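Local coordinates for techylectin-5A (Tachypleus tridentatus, PDB 1JC9), which agglutinates bacteria and erythrocytes as a secreted innate-immunity lectin that recognises acetyl groups, using a fibrinogen-like domain that also binds calcium, at residues 77-82 with 118-123; 166-171 with 189-194; 199-204 with 216-221. One frame throughout, in Å; residues are numbered along the deposited sequence.

Contact 1 of 3, residues 77-82 with 118-123; sequences NVYCDM and NIEKDF
The ring of Tyr79 has the CG methylene of Glu120 at its edge, near the ring plane, with Tyr79 CD2 as the ring atom nearest to Glu120 CG at 4.3 Å. Ile119 O approaches the same ring obliquely and lies 3.4 Å from Tyr79 CB. The ring also makes a cation-pi contact with Arg94 of strand 89-95. The second flat group is the ring of Phe123, whose packing lies within the loop 118-123. Ile119 CA sits over one face of the Phe123 ring, 3.7 Å above the plane and offset toward the rim. Lys121 O, from the same loop, lies in plane at its edge.

Ile119 carries most of the touching from the loop. Its CG1 stands between the backbone N and the carbonyl carbon (chi1 60°), and the chain then runs extended to CD1. Ile119 CD1 reaches the strand backbone and lies 3.8 Å from Asn77 O. Ile119 CD1 is also 3.9 Å from Val78 C. The CG2 branch of Ile119 comes alongside the same Asn77 carbonyl. Nearer the backbone, Tyr79 CB packs against Ile119 CB at 4.3 Å. The contact between the segments is therefore mainly van der Waals.

The loop is held in shape from within. Asn118 to Lys121 form a type I beta turn, closed by a bond from Lys121 N to Asn118 O. Asn118 OD1 also accepts from Glu120 N at 2.7 Å, in the carbonyl plane, which makes an Asx turn. Arg94 NH1 bonds to both Ile119 O and Lys121 O, so it ties the turn to the neighbouring strand.

On the strand side, Cys80 forms a disulfide with Cys49. The contact is a beta turn packed on an antiparallel strand, at the surface of the fibrinogen C-terminal domain and away from its calcium and sugar sites.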
loop_
_atom_site.group_PDB
_atom_site.type_symbol
_atom_site.label_atom_id
_atom_site.label_comp_id
_atom_site.label_asym_id
_atom_site.label_seq_id
_atom_site.Cartn_x
_atom_site.Cartn_y
_atom_site.Cartn_z
ATOM N N ASN A 77 -12.288 -10.495 -3.282
ATOM C CA ASN A 77 -11.353 -11.180 -4.156
ATOM C C ASN A 77 -10.054 -10.423 -3.929
ATOM O O ASN A 77 -9.988 -9.210 -4.138
ATOM C CB ASN A 77 -11.748 -11.063 -5.630
ATOM C CG ASN A 77 -12.774 -12.094 -6.039
ATOM O OD1 ASN A 77 -12.655 -13.270 -5.699
ATOM N ND2 ASN A 77 -13.784 -11.662 -6.786
ATOM N N VAL A 78 -9.026 -11.125 -3.479
ATOM C CA VAL A 78 -7.746 -10.485 -3.240
ATOM C C VAL A 78 -6.658 -11.215 -4.007
ATOM O O VAL A 78 -6.826 -12.375 -4.393
ATOM C CB VAL A 78 -7.371 -10.501 -1.738
ATOM C CG1 VAL A 78 -8.400 -9.733 -0.938
ATOM C CG2 VAL A 78 -7.268 -11.940 -1.238
ATOM N N TYR A 79 -5.545 -10.534 -4.241
ATOM C CA TYR A 79 -4.445 -11.177 -4.927
ATOM C C TYR A 79 -3.495 -11.712 -3.875
ATOM O O TYR A 79 -3.063 -10.984 -2.978
ATOM C CB TYR A 79 -3.707 -10.206 -5.844
ATOM C CG TYR A 79 -2.686 -10.911 -6.698
ATOM C CD1 TYR A 79 -1.431 -11.254 -6.188
ATOM C CD2 TYR A 79 -2.992 -11.286 -8.005
ATOM C CE1 TYR A 79 -0.507 -11.955 -6.961
ATOM C CE2 TYR A 79 -2.078 -11.985 -8.784
ATOM C CZ TYR A 79 -0.841 -12.316 -8.258
ATOM O OH TYR A 79 0.053 -13.011 -9.035
ATOM N N CYS A 80 -3.184 -12.996 -3.982
ATOM C CA CYS A 80 -2.284 -13.640 -3.045
ATOM C C CYS A 80 -0.914 -13.889 -3.670
ATOM O O CYS A 80 -0.808 -14.514 -4.722
ATOM C CB CYS A 80 -2.855 -14.985 -2.596
ATOM S SG CYS A 80 -4.398 -14.925 -1.636
ATOM N N ASP A 81 0.126 -13.378 -3.025
ATOM C CA ASP A 81 1.492 -13.596 -3.481
ATOM C C ASP A 81 1.937 -14.814 -2.676
ATOM O O ASP A 81 2.165 -14.715 -1.469
ATOM C CB ASP A 81 2.368 -12.391 -3.136
ATOM C CG ASP A 81 3.848 -12.650 -3.376
ATOM O OD1 ASP A 81 4.226 -13.805 -3.679
ATOM O OD2 ASP A 81 4.636 -11.692 -3.244
ATOM N N MET A 82 2.038 -15.965 -3.335
ATOM C CA MET A 82 2.433 -17.195 -2.656
ATOM C C MET A 82 3.898 -17.554 -2.881
ATOM O O MET A 82 4.333 -18.646 -2.517
ATOM C CB MET A 82 1.553 -18.359 -3.126
ATOM C CG MET A 82 0.065 -18.114 -2.930
ATOM S SD MET A 82 -0.308 -17.727 -1.216
ATOM C CE MET A 82 -1.804 -18.698 -0.974
ATOM N N ASN A 118 -7.682 -3.189 -10.913
ATOM C CA ASN A 118 -7.786 -4.641 -11.048
ATOM C C ASN A 118 -6.713 -5.304 -10.185
ATOM O O ASN A 118 -5.525 -5.008 -10.331
ATOM C CB ASN A 118 -7.586 -5.029 -12.518
ATOM C CG ASN A 118 -7.765 -6.513 -12.765
ATOM O OD1 ASN A 118 -7.083 -7.349 -12.167
ATOM N ND2 ASN A 118 -8.687 -6.849 -13.660
ATOM N N ILE A 119 -7.124 -6.208 -9.300
ATOM C CA ILE A 119 -6.178 -6.874 -8.404
ATOM C C ILE A 119 -5.038 -7.628 -9.092
ATOM O O ILE A 119 -4.079 -8.035 -8.436
ATOM C CB ILE A 119 -6.896 -7.844 -7.442
ATOM C CG1 ILE A 119 -7.634 -8.918 -8.237
ATOM C CG2 ILE A 119 -7.857 -7.071 -6.549
ATOM C CD1 ILE A 119 -8.169 -10.031 -7.381
ATOM N N GLU A 120 -5.132 -7.819 -10.403
ATOM C CA GLU A 120 -4.070 -8.513 -11.128
ATOM C C GLU A 120 -3.130 -7.522 -11.815
ATOM O O GLU A 120 -2.103 -7.908 -12.371
ATOM C CB GLU A 120 -4.663 -9.481 -12.158
ATOM C CG GLU A 120 -5.385 -10.665 -11.532
ATOM C CD GLU A 120 -5.838 -11.689 -12.554
ATOM O OE1 GLU A 120 -4.970 -12.288 -13.221
ATOM O OE2 GLU A 120 -7.062 -11.894 -12.692
ATOM N N LYS A 121 -3.491 -6.245 -11.770
ATOM C CA LYS A 121 -2.683 -5.187 -12.365
ATOM C C LYS A 121 -2.417 -4.141 -11.292
ATOM O O LYS A 121 -2.069 -4.502 -10.167
ATOM C CB LYS A 121 -3.419 -4.589 -13.561
ATOM C CG LYS A 121 -3.608 -5.614 -14.672
ATOM C CD LYS A 121 -4.364 -5.065 -15.864
ATOM C CE LYS A 121 -4.447 -6.117 -16.965
ATOM N NZ LYS A 121 -5.242 -5.641 -18.136
ATOM N N ASP A 122 -2.568 -2.859 -11.615
ATOM C CA ASP A 122 -2.339 -1.821 -10.610
ATOM C C ASP A 122 -3.645 -1.481 -9.895
ATOM O O ASP A 122 -4.689 -1.324 -10.530
ATOM C CB ASP A 122 -1.696 -0.572 -11.240
ATOM C CG ASP A 122 -2.372 -0.131 -12.534
ATOM O OD1 ASP A 122 -3.086 -0.938 -13.165
ATOM O OD2 ASP A 122 -2.164 1.035 -12.933
ATOM N N PHE A 123 -3.590 -1.381 -8.568
ATOM C CA PHE A 123 -4.798 -1.109 -7.794
ATOM C C PHE A 123 -4.515 -0.677 -6.357
ATOM O O PHE A 123 -3.375 -0.694 -5.898
ATOM C CB PHE A 123 -5.652 -2.375 -7.721
ATOM C CG PHE A 123 -5.075 -3.432 -6.809
ATOM C CD1 PHE A 123 -3.933 -4.143 -7.177
ATOM C CD2 PHE A 123 -5.630 -3.662 -5.551
ATOM C CE1 PHE A 123 -3.349 -5.065 -6.305
ATOM C CE2 PHE A 123 -5.054 -4.582 -4.667
ATOM C CZ PHE A 123 -3.912 -5.283 -5.043
#

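Contact 2 of 3, residues 166-171 with 189-194; sequences DYLYCL and GHNFST
Leu168 and Asn191 cross obliquely, and Asn191 can be followed outward. Asn191 CB lies 3.9 Å from Leu168 CB. Asn191 CG meets the methyl Leu168 CD1, also at 3.9 Å. At the tip, OD1 touches the same methyl and accepts from a water that also donates to Tyr167 O, which bridges the two segments. The other tip atom, ND2, bonds to His199 O in the loop that leads to the calcium site.

Three backbone bonds join the segments. Phe192 N gives to Leu168 O at 3.0 Å. Leu171 N gives to His190 O at 3.1 Å. Gly189 N gives to Leu171 O at 2.8 Å. His190 O also receives a CA-H contact from Cys170.

Cys170 SG is anti to the backbone N (chi1 -168°), and it lies against the Gly189 carbonyl group. Phe192 CB sits at the edge of the Tyr169 ring, whose OH bonds to Asp128. The Phe192 ring meets Trp215 edge-to-face. The pairing is irregular, loop to loop, and ends where strand 171-172 begins, in the part of the fibrinogen-like domain next to its calcium-binding loop.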
loop_
_atom_site.group_PDB
_atom_site.type_symbol
_atom_site.label_atom_id
_atom_site.label_comp_id
_atom_site.label_asym_id
_atom_site.label_seq_id
_atom_site.Cartn_x
_atom_site.Cartn_y
_atom_site.Cartn_z
ATOM N N ASP A 166 -13.889 7.115 10.599
ATOM C CA ASP A 166 -14.158 8.182 11.561
ATOM C C ASP A 166 -12.856 8.761 12.081
ATOM O O ASP A 166 -12.767 9.949 12.390
ATOM C CB ASP A 166 -14.983 7.666 12.741
ATOM C CG ASP A 166 -16.385 7.276 12.340
ATOM O OD1 ASP A 166 -16.999 8.028 11.554
ATOM O OD2 ASP A 166 -16.876 6.229 12.814
ATOM N N TYR A 167 -11.844 7.910 12.179
ATOM C CA TYR A 167 -10.542 8.338 12.659
ATOM C C TYR A 167 -9.605 8.629 11.504
ATOM O O TYR A 167 -8.386 8.633 11.666
ATOM C CB TYR A 167 -9.956 7.267 13.574
ATOM C CG TYR A 167 -10.710 7.177 14.874
ATOM C CD1 TYR A 167 -10.481 8.099 15.895
ATOM C CD2 TYR A 167 -11.717 6.226 15.054
ATOM C CE1 TYR A 167 -11.240 8.081 17.065
ATOM C CE2 TYR A 167 -12.484 6.202 16.221
ATOM C CZ TYR A 167 -12.237 7.135 17.219
ATOM O OH TYR A 167 -12.995 7.132 18.366
ATOM N N LEU A 168 -10.193 8.862 10.334
ATOM C CA LEU A 168 -9.445 9.190 9.124
ATOM C C LEU A 168 -8.354 8.181 8.737
ATOM O O LEU A 168 -7.285 8.565 8.264
ATOM C CB LEU A 168 -8.837 10.590 9.273
ATOM C CG LEU A 168 -9.821 11.689 9.694
ATOM C CD1 LEU A 168 -9.075 12.997 9.879
ATOM C CD2 LEU A 168 -10.915 11.844 8.645
ATOM N N TYR A 169 -8.635 6.895 8.940
ATOM C CA TYR A 169 -7.700 5.823 8.598
ATOM C C TYR A 169 -6.277 6.078 9.104
ATOM O O TYR A 169 -5.297 5.830 8.398
ATOM C CB TYR A 169 -7.685 5.626 7.080
ATOM C CG TYR A 169 -9.058 5.366 6.489
ATOM C CD1 TYR A 169 -9.822 4.268 6.895
ATOM C CD2 TYR A 169 -9.584 6.207 5.507
ATOM C CE1 TYR A 169 -11.076 4.012 6.333
ATOM C CE2 TYR A 169 -10.834 5.962 4.941
ATOM C CZ TYR A 169 -11.573 4.863 5.355
ATOM O OH TYR A 169 -12.799 4.610 4.780
ATOM N N CYS A 170 -6.170 6.556 10.338
ATOM C CA CYS A 170 -4.875 6.849 10.936
ATOM C C CYS A 170 -3.958 5.626 10.901
ATOM O O CYS A 170 -4.371 4.519 11.249
ATOM C CB CYS A 170 -5.064 7.316 12.378
ATOM S SG CYS A 170 -3.579 8.028 13.087
ATOM N N LEU A 171 -2.707 5.842 10.500
ATOM C CA LEU A 171 -1.721 4.769 10.376
ATOM C C LEU A 171 -0.966 4.383 11.650
ATOM O O LEU A 171 -0.596 5.240 12.448
ATOM C CB LEU A 171 -0.698 5.149 9.304
ATOM C CG LEU A 171 0.466 4.178 9.073
ATOM C CD1 LEU A 171 -0.029 2.921 8.369
ATOM C CD2 LEU A 171 1.521 4.865 8.226
ATOM N N GLY A 189 1.344 7.276 12.654
ATOM C CA GLY A 189 0.495 8.193 13.394
ATOM C C GLY A 189 -0.146 9.348 12.641
ATOM O O GLY A 189 -0.614 10.297 13.261
ATOM N N HIS A 190 -0.190 9.282 11.317
ATOM C CA HIS A 190 -0.787 10.358 10.533
ATOM C C HIS A 190 -2.100 9.956 9.875
ATOM O O HIS A 190 -2.343 8.772 9.628
ATOM C CB HIS A 190 0.210 10.830 9.471
ATOM C CG HIS A 190 1.341 11.632 10.034
ATOM N ND1 HIS A 190 1.262 12.993 10.223
ATOM C CD2 HIS A 190 2.551 11.255 10.514
ATOM C CE1 HIS A 190 2.371 13.422 10.797
ATOM N NE2 HIS A 190 3.170 12.387 10.985
ATOM N N ASN A 191 -2.948 10.945 9.598
ATOM C CA ASN A 191 -4.233 10.688 8.954
ATOM C C ASN A 191 -3.990 10.431 7.477
ATOM O O ASN A 191 -2.914 10.714 6.957
ATOM C CB ASN A 191 -5.166 11.900 9.058
ATOM C CG ASN A 191 -5.263 12.449 10.458
ATOM O OD1 ASN A 191 -5.680 11.741 11.373
ATOM N ND2 ASN A 191 -4.859 13.713 10.612
ATOM N N PHE A 192 -5.000 9.901 6.805
ATOM C CA PHE A 192 -4.901 9.655 5.379
ATOM C C PHE A 192 -5.406 10.936 4.719
ATOM O O PHE A 192 -6.358 11.545 5.209
ATOM C CB PHE A 192 -5.806 8.491 4.980
ATOM C CG PHE A 192 -5.511 7.934 3.620
ATOM C CD1 PHE A 192 -4.443 7.060 3.430
ATOM C CD2 PHE A 192 -6.303 8.276 2.525
ATOM C CE1 PHE A 192 -4.165 6.528 2.172
ATOM C CE2 PHE A 192 -6.034 7.750 1.260
ATOM C CZ PHE A 192 -4.962 6.873 1.085
ATOM N N SER A 193 -4.766 11.361 3.632
ATOM C CA SER A 193 -5.203 12.562 2.918
ATOM C C SER A 193 -5.383 12.267 1.432
ATOM O O SER A 193 -4.738 11.374 0.882
ATOM C CB SER A 193 -4.190 13.702 3.067
ATOM O OG SER A 193 -4.142 14.204 4.389
ATOM N N THR A 194 -6.268 13.023 0.791
ATOM C CA THR A 194 -6.525 12.877 -0.637
ATOM C C THR A 194 -6.665 14.275 -1.233
ATOM O O THR A 194 -6.739 15.262 -0.500
ATOM C CB THR A 194 -7.815 12.076 -0.905
ATOM O OG1 THR A 194 -8.903 12.661 -0.176
ATOM C CG2 THR A 194 -7.637 10.616 -0.481
HETATM O O HOH W 1 -7.473 10.432 13.617
#

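Contact 3 of 3, residues 199-204 with 216-221; sequences HDTHET and YDRCHE. With CA (calcium ion), chain C; NAG (2-acetamido-2-deoxy-beta-D-glucopyranose), chain B.
Asp217 CG is anti to the backbone N (chi1 -178°), which carries Asp217 OD2 to within 2.8 Å of Thr201 OG1. The Arg218 chain runs across Thr201. One guanidinium face lies over Thr201 O and His202 CA. The Glu203 chain bends at chi2 (61°), which turns Glu203 OE2 toward Arg218 NH2, 3.3 Å away. The pair makes a salt bridge with a weak hydrogen bond in it. Their flat groups are 33° apart. Glu203 OE1 sits over the centre of the His202 ring, and Arg218 CB lies at the edge of that ring. Thr204 N gives to His202 ND1 at 2.7 Å, in the ring plane.

Calcium is bound by Asp200 OD2 at 2.4 Å, by His202 O, Thr204 O and two waters, and by Asp198. Asp200 OD2 also accepts from His202 N, an Asx turn.

A cis peptide precedes Cys219. Cys219 N gives to the acetyl oxygen O7 of the sugar at 2.7 Å, and His220 N gives to the same oxygen. The acetyl methyl C8 packs over one face of the His220 ring.

In the chain the two loops precede and follow helix 206-210. The Cys206-Cys219 disulfide ties the second loop to that helix, and this loop leads on toward strand 231-232.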
loop_
_atom_site.group_PDB
_atom_site.type_symbol
_atom_site.label_atom_id
_atom_site.label_comp_id
_atom_site.label_asym_id
_atom_site.label_seq_id
_atom_site.Cartn_x
_atom_site.Cartn_y
_atom_site.Cartn_z
ATOM N N HIS A 199 -5.768 16.370 5.477
ATOM C CA HIS A 199 -5.702 15.973 6.876
ATOM C C HIS A 199 -4.252 15.910 7.353
ATOM O O HIS A 199 -3.969 15.367 8.421
ATOM C CB HIS A 199 -6.360 14.603 7.060
ATOM C CG HIS A 199 -7.821 14.582 6.733
ATOM N ND1 HIS A 199 -8.412 13.553 6.032
ATOM C CD2 HIS A 199 -8.816 15.453 7.029
ATOM C CE1 HIS A 199 -9.706 13.789 5.911
ATOM N NE2 HIS A 199 -9.977 14.935 6.508
ATOM N N ASP A 200 -3.333 16.462 6.565
ATOM C CA ASP A 200 -1.921 16.426 6.934
ATOM C C ASP A 200 -1.556 17.498 7.969
ATOM O O ASP A 200 -2.423 18.235 8.444
ATOM C CB ASP A 200 -1.045 16.554 5.679
ATOM C CG ASP A 200 -1.209 17.889 4.977
ATOM O OD1 ASP A 200 -1.446 17.888 3.749
ATOM O OD2 ASP A 200 -1.088 18.939 5.647
ATOM N N THR A 201 -0.278 17.574 8.327
ATOM C CA THR A 201 0.172 18.548 9.318
ATOM C C THR A 201 1.046 19.629 8.696
ATOM O O THR A 201 1.979 20.127 9.326
ATOM C CB THR A 201 0.975 17.868 10.435
ATOM O OG1 THR A 201 2.173 17.301 9.887
ATOM C CG2 THR A 201 0.150 16.773 11.087
ATOM N N HIS A 202 0.738 19.990 7.457
ATOM C CA HIS A 202 1.496 21.009 6.753
ATOM C C HIS A 202 0.567 22.162 6.379
ATOM O O HIS A 202 -0.650 21.984 6.277
ATOM C CB HIS A 202 2.131 20.397 5.501
ATOM C CG HIS A 202 3.155 21.271 4.845
ATOM N ND1 HIS A 202 2.824 22.405 4.134
ATOM C CD2 HIS A 202 4.504 21.171 4.786
ATOM C CE1 HIS A 202 3.926 22.965 3.665
ATOM N NE2 HIS A 202 4.959 22.235 4.047
ATOM N N GLU A 203 1.144 23.343 6.191
ATOM C CA GLU A 203 0.376 24.526 5.826
ATOM C C GLU A 203 -0.268 24.325 4.461
ATOM O O GLU A 203 -1.375 24.797 4.204
ATOM C CB GLU A 203 1.285 25.760 5.780
ATOM C CG GLU A 203 1.986 26.077 7.090
ATOM C CD GLU A 203 2.906 24.958 7.550
ATOM O OE1 GLU A 203 3.804 24.562 6.774
ATOM O OE2 GLU A 203 2.728 24.476 8.690
ATOM N N THR A 204 0.434 23.621 3.583
ATOM C CA THR A 204 -0.067 23.364 2.241
ATOM C C THR A 204 -0.907 22.093 2.173
ATOM O O THR A 204 -1.141 21.429 3.183
ATOM C CB THR A 204 1.089 23.226 1.237
ATOM O OG1 THR A 204 1.880 22.077 1.575
ATOM C CG2 THR A 204 1.967 24.462 1.276
ATOM N N TYR A 216 0.082 11.446 4.479
ATOM C CA TYR A 216 1.007 12.569 4.398
ATOM C C TYR A 216 1.299 13.274 5.716
ATOM O O TYR A 216 0.415 13.441 6.560
ATOM C CB TYR A 216 0.491 13.593 3.386
ATOM C CG TYR A 216 0.562 13.132 1.948
ATOM C CD1 TYR A 216 1.792 12.867 1.342
ATOM C CD2 TYR A 216 -0.595 12.991 1.180
ATOM C CE1 TYR A 216 1.872 12.480 0.009
ATOM C CE2 TYR A 216 -0.527 12.602 -0.159
ATOM C CZ TYR A 216 0.715 12.352 -0.734
ATOM O OH TYR A 216 0.804 11.985 -2.055
ATOM N N ASP A 217 2.553 13.690 5.864
ATOM C CA ASP A 217 3.029 14.399 7.049
ATOM C C ASP A 217 3.349 15.842 6.660
ATOM O O ASP A 217 2.471 16.704 6.687
ATOM C CB ASP A 217 4.290 13.722 7.594
ATOM C CG ASP A 217 4.811 14.384 8.854
ATOM O OD1 ASP A 217 5.909 13.995 9.314
ATOM O OD2 ASP A 217 4.126 15.287 9.388
ATOM N N ARG A 218 4.604 16.089 6.278
ATOM C CA ARG A 218 5.066 17.421 5.881
ATOM C C ARG A 218 6.192 17.388 4.838
ATOM O O ARG A 218 7.208 18.051 5.035
ATOM C CB ARG A 218 5.610 18.170 7.096
ATOM C CG ARG A 218 4.610 18.634 8.125
ATOM C CD ARG A 218 5.365 18.982 9.407
ATOM N NE ARG A 218 4.692 19.992 10.222
ATOM C CZ ARG A 218 4.612 21.280 9.899
ATOM N NH1 ARG A 218 5.162 21.726 8.774
ATOM N NH2 ARG A 218 3.987 22.128 10.705
ATOM N N CYS A 219 6.040 16.664 3.729
ATOM C CA CYS A 219 4.855 15.889 3.404
ATOM C C CYS A 219 5.108 14.380 3.375
ATOM O O CYS A 219 4.271 13.599 3.844
ATOM C CB CYS A 219 4.322 16.323 2.044
ATOM S SG CYS A 219 3.481 17.938 2.004
ATOM N N HIS A 220 6.250 13.962 2.825
ATOM C CA HIS A 220 6.539 12.530 2.743
ATOM C C HIS A 220 7.990 12.156 2.480
ATOM O O HIS A 220 8.819 12.995 2.123
ATOM C CB HIS A 220 5.701 11.896 1.628
ATOM C CG HIS A 220 6.227 12.169 0.253
ATOM N ND1 HIS A 220 7.398 11.612 -0.221
ATOM C CD2 HIS A 220 5.763 12.967 -0.738
ATOM C CE1 HIS A 220 7.630 12.053 -1.444
ATOM N NE2 HIS A 220 6.654 12.878 -1.782
ATOM N N GLU A 221 8.268 10.866 2.658
ATOM C CA GLU A 221 9.572 10.284 2.381
ATOM C C GLU A 221 9.280 9.120 1.431
ATOM O O GLU A 221 10.173 8.619 0.749
ATOM C CB GLU A 221 10.256 9.794 3.659
ATOM C CG GLU A 221 10.605 10.918 4.624
ATOM C CD GLU A 221 11.778 10.579 5.525
ATOM O OE1 GLU A 221 11.735 9.540 6.215
ATOM O OE2 GLU A 221 12.751 11.361 5.542
HETATM CA CA CA C . -2.411 20.790 5.000
HETATM C C1 NAG B . 11.182 16.859 3.231
HETATM C C2 NAG B . 10.011 17.597 2.427
HETATM C C3 NAG B . 10.405 19.116 2.273
HETATM C C4 NAG B . 10.478 19.673 3.676
HETATM C C5 NAG B . 11.587 18.886 4.464
HETATM C C6 NAG B . 11.706 19.371 5.912
HETATM C C7 NAG B . 8.706 16.295 0.866
HETATM C C8 NAG B . 8.480 15.639 -0.461
HETATM N N2 NAG B . 9.881 16.984 1.097
HETATM O O1 NAG B . 10.927 15.433 3.438
HETATM O O3 NAG B . 9.393 19.835 1.569
HETATM O O4 NAG B . 10.831 21.101 3.623
HETATM O O5 NAG B . 11.318 17.452 4.545
HETATM O O6 NAG B . 12.766 18.525 6.461
HETATM O O7 NAG B . 7.799 16.191 1.728
HETATM O O HOH W 2 -3.163 20.547 7.160
HETATM O O HOH W 3 -3.502 23.141 5.178
#

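In the fold
Contact 1 is a surface contact, on the opposite side of the chain's centre from the other two. It packs a turn on a strand of the antiparallel sheet, mainly by van der Waals touch. Contacts 2 and 3 are partly buried and join loops to loops. Backbone hydrogen bonds carry contact 2, whereas contact 3 combines polar side chains, one salt bridge, bound calcium and bound sugar. These two touch, with centres about 12 Å apart. Residues 189-194 and 199-204 both belong to the loop between strand 176-178 and helix 206-210. Ser193 OG probably bonds to His199 N at 2.9 Å, so contact 2 adjoins the calcium loop directly.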